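Local coordinates for protein acetyl-xylan esterase (Streptomyces lividans, PDB 2CC0) that probably removes acetyl groups from xylan as a metal-ion-dependent family 4 carbohydrate esterase involved in plant cell wall degradation, at residues T120-D125 against G149-M154; S135-V140 against I165-Q170. All coordinates share one frame; numbering follows the deposited sequence. Where two conformers were deposited one is given.

Two layers of one alpha/beta fold are sampled here, with the centres of the contacts about 18 Å apart. Interaction 1 lies in the buried middle of the chain, where the segment after strand 120-121 meets strand 151-155 of the parallel sheet; interaction 2 pairs helices 136-144 and 159-174 farther out. Along the chain the segments alternate, 120-125, 135-140, 149-154 and 165-170, so the two contacts interleave in sequence. The two also touch: SD of Met154 packs on CD1 of Ile168 at 3.9 Å. On strand 151-155 the side chain of Leu153 lies about 6 Å from the zinc ion, while the next residue, Met154, faces the helix pair.

Interaction 1. Residues T120-D125 against G149-M154; sequences TEVIWD and GQVILM
Trp124 and Leu153 form the apolar half of this contact, their side chains lying side by side and pointing the same way. Methyl CD2 of Leu153 sits 3.7 Å from the centroid of the six-membered ring of Trp124, almost exactly on the ring normal, a CH-pi contact over the face. Beside it, CB of Leu153 reaches CG of Trp124 at 3.9 Å. The indole takes this course because CG of Trp124 stands between the backbone N and the carbonyl carbon (chi1 53°). Val151 adds looser packing, its CG1 4.4 Å from CB of Trp124.

The polar half is a pair of hydrogen bonds that grips Val151 by both backbone groups. Asp125 N donates to Val151 O at 2.8 Å, and Val151 N returns a bond of 2.9 Å to Asp125 OD2, meeting the carboxylate oxygen on its anti side. The same oxygen touches CA of Gln150 at 3.4 Å. Asp125 OD1 has a different mate, Arg188 of the second subunit, in a salt bridge that carries the contact to the dimer interface; the amide of Gln150 bonds to Gly147 through OE1 and to Asn148 of the second subunit through NE2.

Where they touch, residues 122-125 and 149-153 run at 96° to each other, so 120-125 passes across the start of strand 151-155. An acetate lies about 3 Å from the side chain of Trp124 and the zinc about 6 Å from that of Leu153, which places this CH-pi pair beside the metal centre of a polysaccharide deacetylase-family fold, consistent with a wall of its active-site pocket.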
loop_
_atom_site.group_PDB
_atom_site.type_symbol
_atom_site.label_atom_id
_atom_site.label_comp_id
_atom_site.label_asym_id
_atom_site.label_seq_id
_atom_site.Cartn_x
_atom_site.Cartn_y
_atom_site.Cartn_z
ATOM N N THR A 120 -5.692 4.611 -8.246
ATOM C CA THR A 120 -4.975 3.759 -7.295
ATOM C C THR A 120 -5.828 3.585 -6.048
ATOM O O THR A 120 -6.283 4.575 -5.485
ATOM C CB THR A 120 -3.648 4.436 -6.951
ATOM O OG1 THR A 120 -2.897 4.521 -8.172
ATOM C CG2 THR A 120 -2.838 3.628 -5.917
ATOM N N GLU A 121 -6.016 2.339 -5.597
ATOM C CA GLU A 121 -6.794 2.103 -4.369
ATOM C C GLU A 121 -5.966 2.479 -3.158
ATOM O O GLU A 121 -4.795 2.085 -3.046
ATOM C CB GLU A 121 -7.200 0.626 -4.289
ATOM C CG GLU A 121 -8.147 0.270 -3.173
ATOM C CD GLU A 121 -8.518 -1.190 -3.293
ATOM O OE1 GLU A 121 -9.498 -1.502 -4.013
ATOM O OE2 GLU A 121 -7.802 -2.009 -2.682
ATOM N N VAL A 122 -6.591 3.194 -2.230
ATOM C CA VAL A 122 -5.927 3.643 -1.017
ATOM C C VAL A 122 -6.784 3.254 0.171
ATOM O O VAL A 122 -7.886 3.779 0.355
ATOM C CB VAL A 122 -5.723 5.170 -1.023
ATOM C CG1 VAL A 122 -5.096 5.624 0.304
ATOM C CG2 VAL A 122 -4.837 5.583 -2.217
ATOM N N ILE A 123 -6.287 2.302 0.958
ATOM C CA ILE A 123 -6.911 1.911 2.214
ATOM C C ILE A 123 -6.307 2.799 3.307
ATOM O O ILE A 123 -6.357 4.009 3.216
ATOM C CB ILE A 123 -6.750 0.371 2.483
ATOM C CG1 ILE A 123 -7.070 -0.429 1.211
ATOM C CG2 ILE A 123 -7.664 -0.084 3.627
ATOM C CD1 ILE A 123 -8.554 -0.298 0.732
ATOM N N TRP A 124 -5.689 2.205 4.318
ATOM C CA TRP A 124 -5.019 2.991 5.366
ATOM C C TRP A 124 -4.147 2.037 6.185
ATOM O O TRP A 124 -4.297 0.803 6.107
ATOM C CB TRP A 124 -6.013 3.739 6.293
ATOM C CG TRP A 124 -7.044 2.843 6.867
ATOM C CD1 TRP A 124 -6.920 2.058 7.989
ATOM C CD2 TRP A 124 -8.354 2.594 6.339
ATOM N NE1 TRP A 124 -8.073 1.329 8.189
ATOM C CE2 TRP A 124 -8.972 1.643 7.197
ATOM C CE3 TRP A 124 -9.075 3.081 5.225
ATOM C CZ2 TRP A 124 -10.279 1.163 6.976
ATOM C CZ3 TRP A 124 -10.379 2.585 4.994
ATOM C CH2 TRP A 124 -10.958 1.644 5.879
ATOM N N ASP A 125 -3.217 2.626 6.928
ATOM C CA ASP A 125 -2.369 1.895 7.878
ATOM C C ASP A 125 -2.950 1.984 9.298
ATOM O O ASP A 125 -2.845 1.038 10.096
ATOM C CB ASP A 125 -0.944 2.472 7.844
ATOM C CG ASP A 125 -0.285 2.235 6.500
ATOM O OD1 ASP A 125 0.146 1.071 6.285
ATOM O OD2 ASP A 125 -0.234 3.155 5.640
ATOM N N GLY A 149 5.769 7.163 5.345
ATOM C CA GLY A 149 5.048 6.470 4.273
ATOM C C GLY A 149 3.625 6.102 4.639
ATOM O O GLY A 149 2.818 5.823 3.741
ATOM N N GLN A 150 3.308 6.101 5.939
ATOM C CA GLN A 150 2.024 5.580 6.373
ATOM C C GLN A 150 0.861 6.553 6.298
ATOM O O GLN A 150 1.038 7.774 6.418
ATOM C CB GLN A 150 2.143 4.952 7.747
ATOM C CG GLN A 150 3.196 3.839 7.723
ATOM C CD GLN A 150 3.199 3.011 8.985
ATOM O OE1 GLN A 150 3.311 3.549 10.085
ATOM N NE2 GLN A 150 3.097 1.679 8.831
ATOM N N VAL A 151 -0.324 5.963 6.158
ATOM C CA VAL A 151 -1.564 6.695 5.878
ATOM C C VAL A 151 -2.559 6.482 7.027
ATOM O O VAL A 151 -2.770 5.354 7.467
ATOM C CB VAL A 151 -2.174 6.178 4.561
ATOM C CG1 VAL A 151 -3.534 6.757 4.340
ATOM C CG2 VAL A 151 -1.260 6.454 3.342
ATOM N N ILE A 152 -3.180 7.568 7.498
ATOM C CA ILE A 152 -4.190 7.470 8.558
ATOM C C ILE A 152 -5.583 7.867 8.030
ATOM O O ILE A 152 -5.713 8.866 7.319
ATOM C CB ILE A 152 -3.826 8.339 9.805
ATOM C CG1 ILE A 152 -4.887 8.148 10.904
ATOM C CG2 ILE A 152 -3.627 9.819 9.419
ATOM C CD1 ILE A 152 -4.428 8.545 12.305
ATOM N N LEU A 153 -6.592 7.068 8.389
ATOM C CA LEU A 153 -7.990 7.365 8.116
ATOM C C LEU A 153 -8.582 8.308 9.164
ATOM O O LEU A 153 -8.650 7.981 10.366
ATOM C CB LEU A 153 -8.801 6.057 8.106
ATOM C CG LEU A 153 -10.325 6.210 8.038
ATOM C CD1 LEU A 153 -10.752 6.853 6.698
ATOM C CD2 LEU A 153 -11.015 4.860 8.262
ATOM N N MET A 154 -9.031 9.484 8.696
ATOM C CA MET A 154 -9.848 10.376 9.524
ATOM C C MET A 154 -11.044 10.796 8.673
ATOM O O MET A 154 -11.092 10.473 7.486
ATOM C CB MET A 154 -9.036 11.592 9.997
ATOM C CG MET A 154 -7.954 11.200 11.006
ATOM S SD MET A 154 -7.018 12.624 11.569
ATOM C CE MET A 154 -6.040 12.897 10.085
#

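Interaction 2. Residues S135-V140 against I165-Q170; sequences STDAIV and IPRIAQ
The guanidinium of Arg167 has CG2 of Val140 over the centre of one face, 3.9 Å above its plane, and the carboxylate of Asp137 at its edge. NH1 and NH2 approach end-on and both donate to one oxygen, Asp137 OD1, each at 2.9 Å, forming a forked salt bridge. The carboxylate stands 80° from the guanidinium plane, so this is no coplanar two-oxygen pairing. A bend at chi3 (68°) carries the arginine chain across Val140 at about a right angle, and CG2 of Val140 also packs against CB of Arg167 at 3.7 Å. An alanine here would remove the guanidinium, and is likely to leave Asp137 without its charge partner and Val140 less covered.

Beneath the ion pair the contact is apolar, with Ile139 CG2 4.2 Å from Ile168 CD1. Ser135 N-caps helix 136-144, its OG accepting from Ala138 N at 2.9 Å.

The helix segments run roughly parallel, crossing at -28° with axes 9.7 Å apart. Thr136 and Ile139 also touch the earlier part of helix 159-174, at Ala163 and at Asn160 and Thr161, while Ile165 packs on helix 19-28. Helix 159-174 is therefore flanked by helices 136-144 and 19-28, and strand 151-155 lies between helices 136-144 and 159-174 along the chain.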
loop_
_atom_site.group_PDB
_atom_site.type_symbol
_atom_site.label_atom_id
_atom_site.label_comp_id
_atom_site.label_asym_id
_atom_site.label_seq_id
_atom_site.Cartn_x
_atom_site.Cartn_y
_atom_site.Cartn_z
ATOM N N SER A 135 -11.932 9.845 21.266
ATOM C CA SER A 135 -11.620 11.124 21.887
ATOM C C SER A 135 -10.555 11.838 21.077
ATOM O O SER A 135 -9.853 11.215 20.260
ATOM C CB SER A 135 -11.107 10.889 23.304
ATOM O OG SER A 135 -9.882 10.186 23.261
ATOM N N THR A 136 -10.445 13.145 21.287
ATOM C CA THR A 136 -9.335 13.924 20.744
ATOM C C THR A 136 -7.996 13.275 21.111
ATOM O O THR A 136 -7.112 13.114 20.248
ATOM C CB THR A 136 -9.418 15.388 21.210
ATOM O OG1 THR A 136 -10.677 15.928 20.778
ATOM C CG2 THR A 136 -8.292 16.199 20.613
ATOM N N ASP A 137 -7.853 12.860 22.377
ATOM C CA ASP A 137 -6.637 12.166 22.794
ATOM C C ASP A 137 -6.353 10.928 21.970
ATOM O O ASP A 137 -5.206 10.695 21.597
ATOM C CB ASP A 137 -6.739 11.731 24.253
ATOM C CG ASP A 137 -6.503 12.860 25.231
ATOM O OD1 ASP A 137 -6.017 13.946 24.853
ATOM O OD2 ASP A 137 -6.786 12.630 26.428
ATOM N N ALA A 138 -7.387 10.118 21.734
ATOM C CA ALA A 138 -7.234 8.855 21.025
ATOM C C ALA A 138 -6.829 9.109 19.560
ATOM O O ALA A 138 -6.027 8.365 18.989
ATOM C CB ALA A 138 -8.510 8.018 21.120
ATOM N N ILE A 139 -7.376 10.172 18.973
ATOM C CA ILE A 139 -7.067 10.524 17.566
ATOM C C ILE A 139 -5.598 10.942 17.457
ATOM O O ILE A 139 -4.885 10.512 16.535
ATOM C CB ILE A 139 -8.031 11.646 17.056
ATOM C CG1 ILE A 139 -9.480 11.133 17.023
ATOM C CG2 ILE A 139 -7.598 12.216 15.675
ATOM C CD1 ILE A 139 -10.541 12.259 16.929
ATOM N N VAL A 140 -5.146 11.805 18.375
ATOM C CA VAL A 140 -3.753 12.234 18.402
ATOM C C VAL A 140 -2.820 11.033 18.596
ATOM O O VAL A 140 -1.780 10.942 17.929
ATOM C CB VAL A 140 -3.497 13.314 19.494
ATOM C CG1 VAL A 140 -2.008 13.688 19.548
ATOM C CG2 VAL A 140 -4.365 14.578 19.195
ATOM N N ILE A 165 -6.450 18.949 15.483
ATOM C CA ILE A 165 -5.504 19.405 14.454
ATOM C C ILE A 165 -4.192 20.023 15.017
ATOM O O ILE A 165 -3.112 19.614 14.609
ATOM C CB ILE A 165 -6.172 20.312 13.388
ATOM C CG1 ILE A 165 -7.314 19.576 12.677
ATOM C CG2 ILE A 165 -5.139 20.869 12.414
ATOM C CD1 ILE A 165 -6.944 18.217 12.037
ATOM N N PRO A 166 -4.279 21.000 15.953
ATOM C CA PRO A 166 -2.991 21.512 16.460
ATOM C C PRO A 166 -2.076 20.441 17.086
ATOM O O PRO A 166 -0.879 20.423 16.796
ATOM C CB PRO A 166 -3.397 22.583 17.499
ATOM C CG PRO A 166 -4.805 22.926 17.157
ATOM C CD PRO A 166 -5.432 21.666 16.579
ATOM N N ARG A 167 -2.631 19.546 17.902
ATOM C CA ARG A 167 -1.841 18.461 18.493
ATOM C C ARG A 167 -1.343 17.439 17.476
ATOM O O ARG A 167 -0.282 16.832 17.668
ATOM C CB ARG A 167 -2.612 17.774 19.608
ATOM C CG ARG A 167 -2.627 18.611 20.891
ATOM C CD ARG A 167 -3.632 18.046 21.875
ATOM N NE ARG A 167 -3.239 16.737 22.397
ATOM C CZ ARG A 167 -4.086 15.874 22.962
ATOM N NH1 ARG A 167 -5.378 16.179 23.091
ATOM N NH2 ARG A 167 -3.643 14.701 23.402
ATOM N N ILE A 168 -2.080 17.255 16.393
ATOM C CA ILE A 168 -1.561 16.438 15.273
ATOM C C ILE A 168 -0.291 17.074 14.676
ATOM O O ILE A 168 0.743 16.406 14.485
ATOM C CB ILE A 168 -2.652 16.213 14.215
ATOM C CG1 ILE A 168 -3.716 15.240 14.788
ATOM C CG2 ILE A 168 -2.036 15.707 12.897
ATOM C CD1 ILE A 168 -4.968 15.042 13.921
ATOM N N ALA A 169 -0.352 18.375 14.396
ATOM C CA ALA A 169 0.800 19.103 13.859
ATOM C C ALA A 169 1.975 18.983 14.840
ATOM O O ALA A 169 3.105 18.729 14.425
ATOM C CB ALA A 169 0.438 20.561 13.615
ATOM N N GLN A 170 1.691 19.138 16.139
ATOM C CA GLN A 170 2.725 19.019 17.182
ATOM C C GLN A 170 3.362 17.652 17.247
ATOM O O GLN A 170 4.595 17.524 17.348
ATOM C CB GLN A 170 2.117 19.361 18.547
ATOM C CG GLN A 170 1.793 20.834 18.667
ATOM C CD GLN A 170 0.864 21.123 19.822
ATOM O OE1 GLN A 170 0.790 20.352 20.786
ATOM N NE2 GLN A 170 0.138 22.234 19.727
#